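Side-chain contacts in 4-alpha-glucanotransferase (Streptococcus agalactiae, PDB 6M6T), which belongs to the amylomaltase family, has a TIM-barrel fold and holds glycan ligands in two pockets: residues Leu20-Phe25 and Glu107-Val112; Glu114-Asn119 and Gln192-Lys197; Pro232-Leu237 and Trp268-Glu273; Pro323-Phe328 and Glu353-Gly358. All coordinates share one frame; numbering follows the deposited sequence.

The four contacts follow one another along the chain without overlap. Contacts 1 and 2 form one group: their centres are 13 Å apart, both use helix 105-122, and the rings of F25 and F195 touch between them. Contacts 3 and 4 form a second group, with centres 19 Å apart. Here W268 packs on P323, and K272 packs on E326. The groups are well separated, with centres 34 to 41 Å apart, and contact 4 lies across the chain's centre from contacts 1 and 2. One group joins helices and a loop. The other joins elements near the antiparallel sheet and strand 340-342 of the barrel.

Contact 1 (Leu20-Phe25 and Glu107-Val112)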
# COMPACT_ATOMS: atom_id res chain seq x y z
N LEU A 20 -15.13 -14.40 -2.49
CA LEU A 20 -15.06 -13.47 -3.63
C LEU A 20 -13.71 -13.53 -4.34
O LEU A 20 -13.57 -12.75 -5.27
CB LEU A 20 -15.34 -12.05 -3.16
CG LEU A 20 -16.69 -11.84 -2.50
CD1 LEU A 20 -16.99 -10.36 -2.34
CD2 LEU A 20 -17.78 -12.50 -3.30
N GLY A 21 -12.77 -14.35 -3.90
CA GLY A 21 -11.49 -14.47 -4.62
C GLY A 21 -10.46 -13.46 -4.16
O GLY A 21 -9.37 -13.45 -4.67
N ILE A 22 -10.82 -12.67 -3.18
CA ILE A 22 -9.92 -11.63 -2.71
C ILE A 22 -10.53 -11.02 -1.45
O ILE A 22 -11.75 -10.87 -1.36
CB ILE A 22 -9.69 -10.57 -3.79
CG1 ILE A 22 -8.58 -9.60 -3.36
CG2 ILE A 22 -11.00 -9.83 -4.10
CD1 ILE A 22 -7.58 -9.33 -4.44
N GLY A 23 -9.69 -10.69 -0.48
CA GLY A 23 -10.19 -10.06 0.73
C GLY A 23 -10.96 -8.79 0.44
O GLY A 23 -10.78 -8.12 -0.57
N THR A 24 -11.85 -8.45 1.36
CA THR A 24 -12.85 -7.41 1.16
C THR A 24 -13.01 -6.63 2.45
O THR A 24 -12.70 -7.12 3.54
CB THR A 24 -14.23 -8.02 0.80
OG1 THR A 24 -14.91 -8.43 2.01
CG2 THR A 24 -14.11 -9.25 -0.12
N PHE A 25 -13.65 -5.46 2.36
CA PHE A 25 -14.04 -4.78 3.59
C PHE A 25 -15.26 -5.44 4.22
O PHE A 25 -16.17 -4.76 4.72
CB PHE A 25 -14.34 -3.31 3.30
CG PHE A 25 -13.17 -2.53 2.75
CD1 PHE A 25 -11.87 -2.79 3.16
CD2 PHE A 25 -13.38 -1.51 1.83
CE1 PHE A 25 -10.82 -2.06 2.66
CE2 PHE A 25 -12.32 -0.77 1.33
CZ PHE A 25 -11.04 -1.04 1.75
N GLU A 107 -12.70 -8.73 -14.64
CA GLU A 107 -13.71 -9.28 -15.53
C GLU A 107 -14.97 -9.66 -14.76
O GLU A 107 -16.08 -9.20 -15.08
CB GLU A 107 -13.13 -10.48 -16.29
CG GLU A 107 -14.15 -11.36 -17.03
CD GLU A 107 -13.74 -12.84 -17.14
OE1 GLU A 107 -14.34 -13.70 -16.44
OE2 GLU A 107 -12.80 -13.14 -17.93
N LYS A 108 -14.82 -10.47 -13.71
CA LYS A 108 -15.98 -11.10 -13.10
C LYS A 108 -16.74 -10.21 -12.12
O LYS A 108 -17.91 -10.48 -11.85
CB LYS A 108 -15.57 -12.40 -12.40
CG LYS A 108 -15.13 -13.49 -13.37
CD LYS A 108 -15.48 -14.89 -12.86
CE LYS A 108 -15.01 -15.96 -13.84
NZ LYS A 108 -13.60 -15.70 -14.27
N ARG A 109 -16.11 -9.17 -11.57
CA ARG A 109 -16.86 -8.35 -10.63
C ARG A 109 -17.81 -7.38 -11.31
O ARG A 109 -18.71 -6.85 -10.65
CB ARG A 109 -15.92 -7.55 -9.73
CG ARG A 109 -14.94 -8.40 -8.96
CD ARG A 109 -14.00 -7.52 -8.16
NE ARG A 109 -14.68 -6.79 -7.09
CZ ARG A 109 -15.03 -7.32 -5.92
NH1 ARG A 109 -14.78 -8.60 -5.68
NH2 ARG A 109 -15.63 -6.58 -5.00
N ARG A 110 -17.64 -7.16 -12.62
CA ARG A 110 -18.22 -5.97 -13.24
C ARG A 110 -19.74 -6.05 -13.41
O ARG A 110 -20.42 -5.08 -13.04
CB ARG A 110 -17.51 -5.69 -14.57
CG ARG A 110 -17.86 -4.36 -15.18
CD ARG A 110 -17.52 -3.26 -14.22
NE ARG A 110 -17.87 -1.93 -14.73
CZ ARG A 110 -17.17 -1.26 -15.64
NH1 ARG A 110 -16.08 -1.78 -16.19
NH2 ARG A 110 -17.59 -0.06 -16.02
N PRO A 111 -20.32 -7.13 -13.96
CA PRO A 111 -21.80 -7.26 -13.89
C PRO A 111 -22.38 -6.99 -12.52
O PRO A 111 -23.40 -6.30 -12.40
CB PRO A 111 -22.03 -8.73 -14.30
CG PRO A 111 -20.66 -9.39 -14.26
CD PRO A 111 -19.72 -8.28 -14.64
N VAL A 112 -21.73 -7.50 -11.46
CA VAL A 112 -22.24 -7.39 -10.10
C VAL A 112 -22.22 -5.94 -9.61
O VAL A 112 -23.21 -5.42 -9.08
CB VAL A 112 -21.42 -8.29 -9.16
CG1 VAL A 112 -22.02 -8.29 -7.77
CG2 VAL A 112 -21.26 -9.70 -9.75
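R109 reaches out from helix 105-122 and brings its guanidinium group to L20 and I22 in the loop after strand 6-10. The segments stand well apart, with L20 CA and R109 CA 8.9 Å from each other. The long arginine chain bridges this gap.

The contacts across the gap are van der Waals contacts to one nitrogen. R109 NH1 lies 4.3 Å from L20 CB, which sits at the edge of the guanidinium, near its plane. I22 CG2 approaches the same NH1 obliquely, also at 4.3 Å. The start of the R109 chain lies beside the backbone N and opposite the carbonyl carbon (chi1 -57°). It then extends before bending at chi3, and the guanidinium ends beside L20 and I22.

The polar bonds do not link the two segments. R109 NH2 gives a weak hydrogen bond to I72 O. This may help to orient a buried guanidinium whose neighbours in the loop are aliphatic. Within the helix, K108 NZ and E107 OE1 form a salt bridge of 3.0 Å. The nitrogen approaches from above the carboxylate plane.

The surface buried between the segments is small, 91 Å². Helix 74-78 fills in around it, since F74 touches L20, R109 and V112. The loop is also tied down by a hydrogen bond from T24 OG1 to D73 OD1. It leads into helix 27-38, and F25 packs against helix 182-208.

Contact 2 (Glu114-Asn119 and Gln192-Lys197)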
# COMPACT_ATOMS: atom_id res chain seq x y z
N GLU A 114 -22.03 -3.29 -11.44
CA GLU A 114 -22.95 -2.51 -12.26
C GLU A 114 -24.39 -2.69 -11.80
O GLU A 114 -25.15 -1.71 -11.73
CB GLU A 114 -22.79 -2.89 -13.73
CG GLU A 114 -22.04 -1.84 -14.56
CD GLU A 114 -21.18 -2.46 -15.66
OE1 GLU A 114 -21.57 -3.51 -16.21
OE2 GLU A 114 -20.11 -1.90 -15.94
N LYS A 115 -24.80 -3.93 -11.49
CA LYS A 115 -26.13 -4.17 -10.94
C LYS A 115 -26.35 -3.36 -9.65
O LYS A 115 -27.39 -2.70 -9.49
CB LYS A 115 -26.34 -5.68 -10.73
CG LYS A 115 -27.73 -6.14 -10.28
CD LYS A 115 -28.77 -6.26 -11.42
CE LYS A 115 -28.64 -7.55 -12.24
NZ LYS A 115 -28.42 -8.77 -11.41
N ALA A 116 -25.35 -3.35 -8.76
CA ALA A 116 -25.48 -2.61 -7.51
C ALA A 116 -25.55 -1.10 -7.74
O ALA A 116 -26.29 -0.40 -7.04
CB ALA A 116 -24.32 -2.95 -6.57
N VAL A 117 -24.78 -0.57 -8.69
CA VAL A 117 -24.80 0.87 -8.95
C VAL A 117 -26.12 1.29 -9.60
O VAL A 117 -26.69 2.34 -9.26
CB VAL A 117 -23.58 1.27 -9.80
CG1 VAL A 117 -23.69 2.72 -10.27
CG2 VAL A 117 -22.28 1.05 -9.00
N LYS A 118 -26.64 0.46 -10.52
CA LYS A 118 -27.96 0.67 -11.12
C LYS A 118 -29.05 0.68 -10.06
O LYS A 118 -29.97 1.50 -10.12
CB LYS A 118 -28.24 -0.41 -12.17
CG LYS A 118 -29.67 -0.45 -12.73
CD LYS A 118 -29.82 -1.47 -13.89
CE LYS A 118 -29.91 -0.81 -15.29
NZ LYS A 118 -28.60 -0.30 -15.85
N ASN A 119 -28.97 -0.24 -9.08
CA ASN A 119 -29.99 -0.27 -8.03
C ASN A 119 -29.80 0.86 -7.02
O ASN A 119 -30.79 1.36 -6.48
CB ASN A 119 -29.98 -1.61 -7.29
CG ASN A 119 -30.49 -2.74 -8.16
OD1 ASN A 119 -31.53 -2.61 -8.82
ND2 ASN A 119 -29.77 -3.86 -8.16
N GLN A 192 -16.78 4.49 -6.16
CA GLN A 192 -15.95 5.17 -5.16
C GLN A 192 -16.75 5.46 -3.89
O GLN A 192 -16.21 5.35 -2.77
CB GLN A 192 -15.35 6.46 -5.74
CG GLN A 192 -14.14 6.25 -6.68
CD GLN A 192 -13.07 5.30 -6.12
OE1 GLN A 192 -12.41 5.59 -5.12
NE2 GLN A 192 -12.88 4.17 -6.80
N TYR A 193 -18.03 5.79 -4.04
CA TYR A 193 -18.89 6.01 -2.87
C TYR A 193 -19.00 4.74 -2.04
O TYR A 193 -18.93 4.78 -0.80
CB TYR A 193 -20.27 6.49 -3.31
CG TYR A 193 -21.33 6.44 -2.22
CD1 TYR A 193 -21.43 7.44 -1.25
CD2 TYR A 193 -22.25 5.38 -2.16
CE1 TYR A 193 -22.41 7.39 -0.26
CE2 TYR A 193 -23.23 5.33 -1.17
CZ TYR A 193 -23.30 6.33 -0.22
OH TYR A 193 -24.26 6.28 0.76
N PHE A 194 -19.17 3.59 -2.70
CA PHE A 194 -19.22 2.31 -2.01
C PHE A 194 -17.94 2.06 -1.23
O PHE A 194 -17.98 1.73 -0.04
CB PHE A 194 -19.41 1.18 -3.02
CG PHE A 194 -20.77 1.11 -3.57
CD1 PHE A 194 -21.86 1.47 -2.80
CD2 PHE A 194 -20.97 0.67 -4.86
CE1 PHE A 194 -23.13 1.40 -3.31
CE2 PHE A 194 -22.23 0.60 -5.37
CZ PHE A 194 -23.32 0.97 -4.60
N PHE A 195 -16.81 2.15 -1.93
CA PHE A 195 -15.51 2.02 -1.29
C PHE A 195 -15.46 2.81 0.00
O PHE A 195 -15.19 2.25 1.07
CB PHE A 195 -14.40 2.49 -2.22
CG PHE A 195 -13.05 2.04 -1.78
CD1 PHE A 195 -12.31 2.79 -0.87
CD2 PHE A 195 -12.51 0.85 -2.26
CE1 PHE A 195 -11.06 2.37 -0.45
CE2 PHE A 195 -11.25 0.42 -1.86
CZ PHE A 195 -10.52 1.18 -0.95
N TYR A 196 -15.68 4.11 -0.09
CA TYR A 196 -15.43 4.94 1.08
C TYR A 196 -16.43 4.64 2.20
O TYR A 196 -16.03 4.57 3.37
CB TYR A 196 -15.45 6.42 0.70
CG TYR A 196 -14.09 6.85 0.24
CD1 TYR A 196 -13.53 6.32 -0.92
CD2 TYR A 196 -13.33 7.77 0.97
CE1 TYR A 196 -12.27 6.69 -1.36
CE2 TYR A 196 -12.06 8.16 0.54
CZ TYR A 196 -11.54 7.61 -0.63
OH TYR A 196 -10.30 7.96 -1.07
N LYS A 197 -17.71 4.42 1.86
CA LYS A 197 -18.70 4.04 2.87
C LYS A 197 -18.27 2.79 3.65
O LYS A 197 -18.19 2.80 4.89
CB LYS A 197 -20.06 3.83 2.18
CG LYS A 197 -21.28 3.74 3.09
CD LYS A 197 -22.15 2.53 2.69
CE LYS A 197 -23.64 2.81 2.87
NZ LYS A 197 -23.92 3.39 4.21
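A helix-helix interface brings F194 of helix 182-208 against A116 and V117 of helix 105-122. Both helices run on beyond the two segments at either end. V117 CA and F194 CA are the nearest pair, 9.0 Å apart, and the phenyl ring spans the space between the backbones.

V117 makes the closest side-chain contact. Its CG2 methyl meets F194 CE2 at 3.7 Å, coming at the ring obliquely. CG1 of V117 is anti to the backbone N (chi1 171°), which leaves CG2 beside that N and turned to the ring. A116 adds its CB, 4.3 Å from F194 CE2. A116 O also lies near the ring, 4.1 Å from F194 CZ, at the ring edge and near its plane. The C=O bond itself does not point at the ring. The ring thus sets its outer end against both a short side chain and the helix backbone.

All three residues are buried. The interface lies in the helical region between strands 43-45 and 212-217 of the TIM barrel, with none of the intervening chain between the two segments in strands. Helix 182-208 leads directly to strand 212-217.

Helix 74-78 closes another side of the cluster, where L77 touches both A116 and F194. F194 also rests on I72. V117 packs further along its partner helix, on Y187, V190 and T191. Next to F194, the ring of F195 meets F25 edge-to-face, a link to segment 20-25.

Contact 3 (Pro232-Leu237 and Trp268-Glu273); sequences PELFKL and WDYHKE
L234 and Y270 bring the two backbones close, with CA atoms 6.3 Å apart. Residues 232-234 form a 3-10 turn, closed by the bond from F235 N to P232 O at 3.1 Å. Residues 268-273 make a short helix.

One hydrogen bond joins the segments. H271 NE2 donates to L234 O over 3.1 Å, with an N-H...O angle of 161°. The oxygen lies in the plane of the imidazole. The nitrogen lies in the carbonyl plane, on a lone pair. The bond fixes how the histidine ring is turned. It also satisfies a carbonyl at the end of the 3-10 turn. L234 CB packs beside the same NE2, 3.7 Å away.

The chain between the segments holds strands 245-249 and 259-264, antiparallel neighbours in the four-stranded sheet beside the barrel. The contact therefore joins the stretch leading into this strand pair to the helix that follows it. Backbone bonds of L234 with N267, and of K236 with L244 and I265, tie the same parts together.

Y270 covers the outer side. E233 CG sits over one face of its ring in a CH-pi contact, 3.7 Å from the ring centroid and 26° off the normal. E233 CG lies between the backbone N and the carbonyl carbon (chi1 62°), and this brings the chain over the ring. The carboxylate plane stands nearly upright to the ring plane. L234 CD2 approaches the same ring obliquely, 3.5 Å from Y270 CE2. Inward, W278 of helix 277-289 touches both L234 and H271. W279 and Y266 set their rings against H271.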
# COMPACT_ATOMS: atom_id res chain seq x y z
N PRO A 232 -0.55 18.01 -15.28
CA PRO A 232 0.74 17.56 -15.85
C PRO A 232 1.93 18.36 -15.36
O PRO A 232 3.07 17.87 -15.46
CB PRO A 232 0.54 17.75 -17.35
CG PRO A 232 -0.46 18.87 -17.45
CD PRO A 232 -1.39 18.68 -16.29
N GLU A 233 1.71 19.57 -14.84
CA GLU A 233 2.76 20.49 -14.41
C GLU A 233 3.47 20.03 -13.15
O GLU A 233 4.38 20.73 -12.68
CB GLU A 233 2.16 21.88 -14.21
CG GLU A 233 1.09 21.95 -13.12
CD GLU A 233 -0.34 21.66 -13.61
OE1 GLU A 233 -1.30 21.97 -12.87
OE2 GLU A 233 -0.51 21.13 -14.73
N LEU A 234 3.08 18.89 -12.58
CA LEU A 234 3.77 18.30 -11.44
C LEU A 234 4.89 17.35 -11.86
O LEU A 234 5.71 16.96 -11.01
CB LEU A 234 2.78 17.52 -10.55
CG LEU A 234 1.48 18.22 -10.15
CD1 LEU A 234 0.55 17.26 -9.41
CD2 LEU A 234 1.80 19.44 -9.31
N PHE A 235 4.95 16.99 -13.15
CA PHE A 235 5.85 15.97 -13.65
C PHE A 235 6.78 16.53 -14.72
O PHE A 235 6.58 17.64 -15.23
CB PHE A 235 5.06 14.78 -14.23
CG PHE A 235 4.06 14.19 -13.27
CD1 PHE A 235 2.78 14.73 -13.16
CD2 PHE A 235 4.39 13.10 -12.50
CE1 PHE A 235 1.85 14.19 -12.27
CE2 PHE A 235 3.47 12.55 -11.61
CZ PHE A 235 2.20 13.10 -11.49
N LYS A 236 7.82 15.77 -15.02
CA LYS A 236 8.70 16.05 -16.15
C LYS A 236 8.14 15.29 -17.34
O LYS A 236 8.52 14.15 -17.61
CB LYS A 236 10.13 15.62 -15.84
CG LYS A 236 10.80 16.36 -14.68
CD LYS A 236 12.20 15.81 -14.42
CE LYS A 236 12.91 16.62 -13.32
NZ LYS A 236 14.32 16.21 -13.02
N LEU A 237 7.20 15.91 -18.06
CA LEU A 237 6.61 15.28 -19.24
C LEU A 237 6.68 16.24 -20.42
O LEU A 237 6.99 17.43 -20.28
CB LEU A 237 5.15 14.86 -19.01
CG LEU A 237 4.76 14.11 -17.72
CD1 LEU A 237 3.33 14.44 -17.36
CD2 LEU A 237 4.97 12.59 -17.79
N TRP A 268 10.12 18.87 -9.12
CA TRP A 268 10.06 19.35 -7.75
C TRP A 268 10.14 20.87 -7.66
O TRP A 268 9.73 21.45 -6.65
CB TRP A 268 11.17 18.69 -6.92
CG TRP A 268 10.87 17.26 -6.48
CD1 TRP A 268 11.40 16.12 -7.00
CD2 TRP A 268 10.00 16.85 -5.42
NE1 TRP A 268 10.92 15.02 -6.34
CE2 TRP A 268 10.05 15.43 -5.37
CE3 TRP A 268 9.19 17.53 -4.51
CZ2 TRP A 268 9.32 14.69 -4.45
CZ3 TRP A 268 8.46 16.79 -3.59
CH2 TRP A 268 8.52 15.38 -3.57
N ASP A 269 10.64 21.53 -8.72
CA ASP A 269 10.65 22.99 -8.73
C ASP A 269 9.24 23.55 -8.75
O ASP A 269 8.92 24.47 -7.98
CB ASP A 269 11.47 23.51 -9.91
CG ASP A 269 12.96 23.18 -9.78
OD1 ASP A 269 13.58 23.61 -8.78
OD2 ASP A 269 13.50 22.47 -10.67
N TYR A 270 8.36 23.01 -9.62
CA TYR A 270 6.97 23.46 -9.62
C TYR A 270 6.33 23.25 -8.26
O TYR A 270 5.50 24.05 -7.84
CB TYR A 270 6.13 22.75 -10.68
CG TYR A 270 4.66 23.18 -10.65
CD1 TYR A 270 4.24 24.34 -11.30
CD2 TYR A 270 3.70 22.44 -9.96
CE1 TYR A 270 2.90 24.75 -11.26
CE2 TYR A 270 2.36 22.85 -9.92
CZ TYR A 270 1.97 24.00 -10.57
OH TYR A 270 0.65 24.40 -10.54
N HIS A 271 6.71 22.17 -7.56
CA HIS A 271 6.18 21.95 -6.22
C HIS A 271 6.64 23.04 -5.26
O HIS A 271 5.82 23.66 -4.57
CB HIS A 271 6.59 20.57 -5.71
CG HIS A 271 6.06 19.44 -6.53
ND1 HIS A 271 5.34 18.40 -5.97
CD2 HIS A 271 6.14 19.18 -7.85
CE1 HIS A 271 5.01 17.55 -6.92
NE2 HIS A 271 5.48 18.00 -8.07
N LYS A 272 7.96 23.29 -5.19
CA LYS A 272 8.47 24.31 -4.29
C LYS A 272 7.79 25.65 -4.56
O LYS A 272 7.34 26.33 -3.63
CB LYS A 272 9.99 24.44 -4.39
CG LYS A 272 10.63 25.01 -3.11
CD LYS A 272 11.93 25.75 -3.38
CE LYS A 272 12.56 26.23 -2.07
NZ LYS A 272 11.63 27.09 -1.29
N GLU A 273 7.67 26.02 -5.83
CA GLU A 273 7.01 27.28 -6.14
C GLU A 273 5.54 27.25 -5.71
O GLU A 273 5.03 28.23 -5.14
CB GLU A 273 7.15 27.61 -7.63
CG GLU A 273 8.31 28.59 -7.95
CD GLU A 273 7.98 30.07 -7.67
OE1 GLU A 273 6.88 30.52 -8.06
OE2 GLU A 273 8.83 30.78 -7.07

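Contact 4 (Pro323-Phe328 and Glu353-Gly358); sequences PGPELF and ERLLAG
L355 of helix 350-359 pushes its CD2 methyl into a notch on helix 324-335 lined by G324, P325 and F328. The two short helical segments run nearly parallel, at 17°, with axes 10.2 Å apart. These helices flank strand 340-342 of the barrel in sequence, one before it and one after.

The tight part is centred on this one methyl group. L355 CD2 is 3.8 Å from G324 C and 3.8 Å from F328 CD2. G324 has no side chain, so the leucine can rest directly on the backbone of the first helical turn. The F328 ring is met obliquely, and the two side chains cross at about a right angle. CG of F328 is anti to the carbonyl carbon (chi1 -74°), which carries the ring to the leucine. F298 and F301 pack on the same ring, and L327 CD2 lies over one of its faces.

The loose side is at P325. Its CD is 4.1 Å from L355 CD2, and the residue is exposed.

The L355 side chain lies about 12 Å from a bound AC1, so the contact is set back from that ligand. The side chains that meet are apolar, and the methyl also lies on the peptide group between G324 and P325. With no hydrogen bond or salt bridge between the segments, what holds here is the shape fit round one methyl.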
# COMPACT_ATOMS: atom_id res chain seq x y z
N PRO A 323 13.43 18.60 -2.63
CA PRO A 323 13.47 19.58 -1.53
C PRO A 323 12.76 19.11 -0.25
O PRO A 323 11.84 19.76 0.25
CB PRO A 323 12.76 20.78 -2.15
CG PRO A 323 11.70 20.14 -2.98
CD PRO A 323 12.33 18.91 -3.57
N GLY A 324 13.21 17.97 0.29
CA GLY A 324 12.62 17.38 1.46
C GLY A 324 12.38 18.32 2.63
O GLY A 324 11.25 18.46 3.12
N PRO A 325 13.45 18.96 3.10
CA PRO A 325 13.32 19.89 4.24
C PRO A 325 12.20 20.92 4.11
O PRO A 325 11.40 21.09 5.05
CB PRO A 325 14.70 20.56 4.29
CG PRO A 325 15.62 19.51 3.77
CD PRO A 325 14.86 18.70 2.76
N GLU A 326 12.12 21.61 2.96
CA GLU A 326 11.07 22.61 2.77
C GLU A 326 9.68 21.98 2.80
O GLU A 326 8.76 22.49 3.44
CB GLU A 326 11.29 23.37 1.45
CG GLU A 326 12.63 24.10 1.34
CD GLU A 326 13.79 23.14 1.09
OE1 GLU A 326 14.95 23.45 1.50
OE2 GLU A 326 13.53 22.06 0.51
N LEU A 327 9.52 20.85 2.09
CA LEU A 327 8.22 20.18 2.05
C LEU A 327 7.74 19.83 3.44
O LEU A 327 6.59 20.09 3.81
CB LEU A 327 8.31 18.91 1.20
CG LEU A 327 7.23 17.87 1.51
CD1 LEU A 327 5.90 18.29 0.91
CD2 LEU A 327 7.61 16.48 1.02
N PHE A 328 8.63 19.25 4.25
CA PHE A 328 8.15 18.79 5.54
C PHE A 328 7.99 19.94 6.53
O PHE A 328 7.11 19.89 7.39
CB PHE A 328 9.07 17.68 6.06
CG PHE A 328 8.87 16.37 5.34
CD1 PHE A 328 7.75 15.59 5.58
CD2 PHE A 328 9.79 15.93 4.38
CE1 PHE A 328 7.55 14.39 4.91
CE2 PHE A 328 9.59 14.73 3.70
CZ PHE A 328 8.47 13.96 3.98
N GLU A 353 19.51 11.16 6.63
CA GLU A 353 19.51 11.14 8.08
C GLU A 353 19.15 12.50 8.65
O GLU A 353 18.48 12.59 9.70
CB GLU A 353 20.87 10.66 8.59
CG GLU A 353 21.18 9.20 8.25
CD GLU A 353 22.59 8.76 8.72
OE1 GLU A 353 23.59 9.34 8.24
OE2 GLU A 353 22.68 7.84 9.56
N ARG A 354 19.54 13.58 7.96
CA ARG A 354 19.10 14.90 8.40
C ARG A 354 17.59 15.08 8.20
O ARG A 354 16.92 15.67 9.05
CB ARG A 354 19.88 16.00 7.66
CG ARG A 354 21.38 15.94 7.83
CD ARG A 354 21.95 17.19 8.43
NE ARG A 354 21.81 18.33 7.52
CZ ARG A 354 22.15 19.57 7.83
NH1 ARG A 354 22.65 19.85 9.03
NH2 ARG A 354 21.99 20.54 6.93
N LEU A 355 17.06 14.62 7.05
CA LEU A 355 15.61 14.62 6.83
C LEU A 355 14.88 14.00 8.00
O LEU A 355 13.97 14.61 8.58
CB LEU A 355 15.26 13.87 5.55
CG LEU A 355 14.57 14.66 4.45
CD1 LEU A 355 14.01 13.71 3.39
CD2 LEU A 355 13.48 15.53 5.03
N LEU A 356 15.27 12.77 8.35
CA LEU A 356 14.62 12.08 9.46
C LEU A 356 14.73 12.89 10.75
O LEU A 356 13.71 13.31 11.31
CB LEU A 356 15.18 10.66 9.65
CG LEU A 356 14.09 9.69 10.14
CD1 LEU A 356 12.78 9.96 9.46
CD2 LEU A 356 14.45 8.22 9.94
N ALA A 357 15.96 13.17 11.21
CA ALA A 357 16.12 13.92 12.46
C ALA A 357 15.26 15.19 12.49
O ALA A 357 14.62 15.50 13.51
CB ALA A 357 17.59 14.27 12.66
N GLY A 358 15.19 15.91 11.37
CA GLY A 358 14.35 17.09 11.31
C GLY A 358 12.87 16.79 11.46
O GLY A 358 12.11 17.63 11.96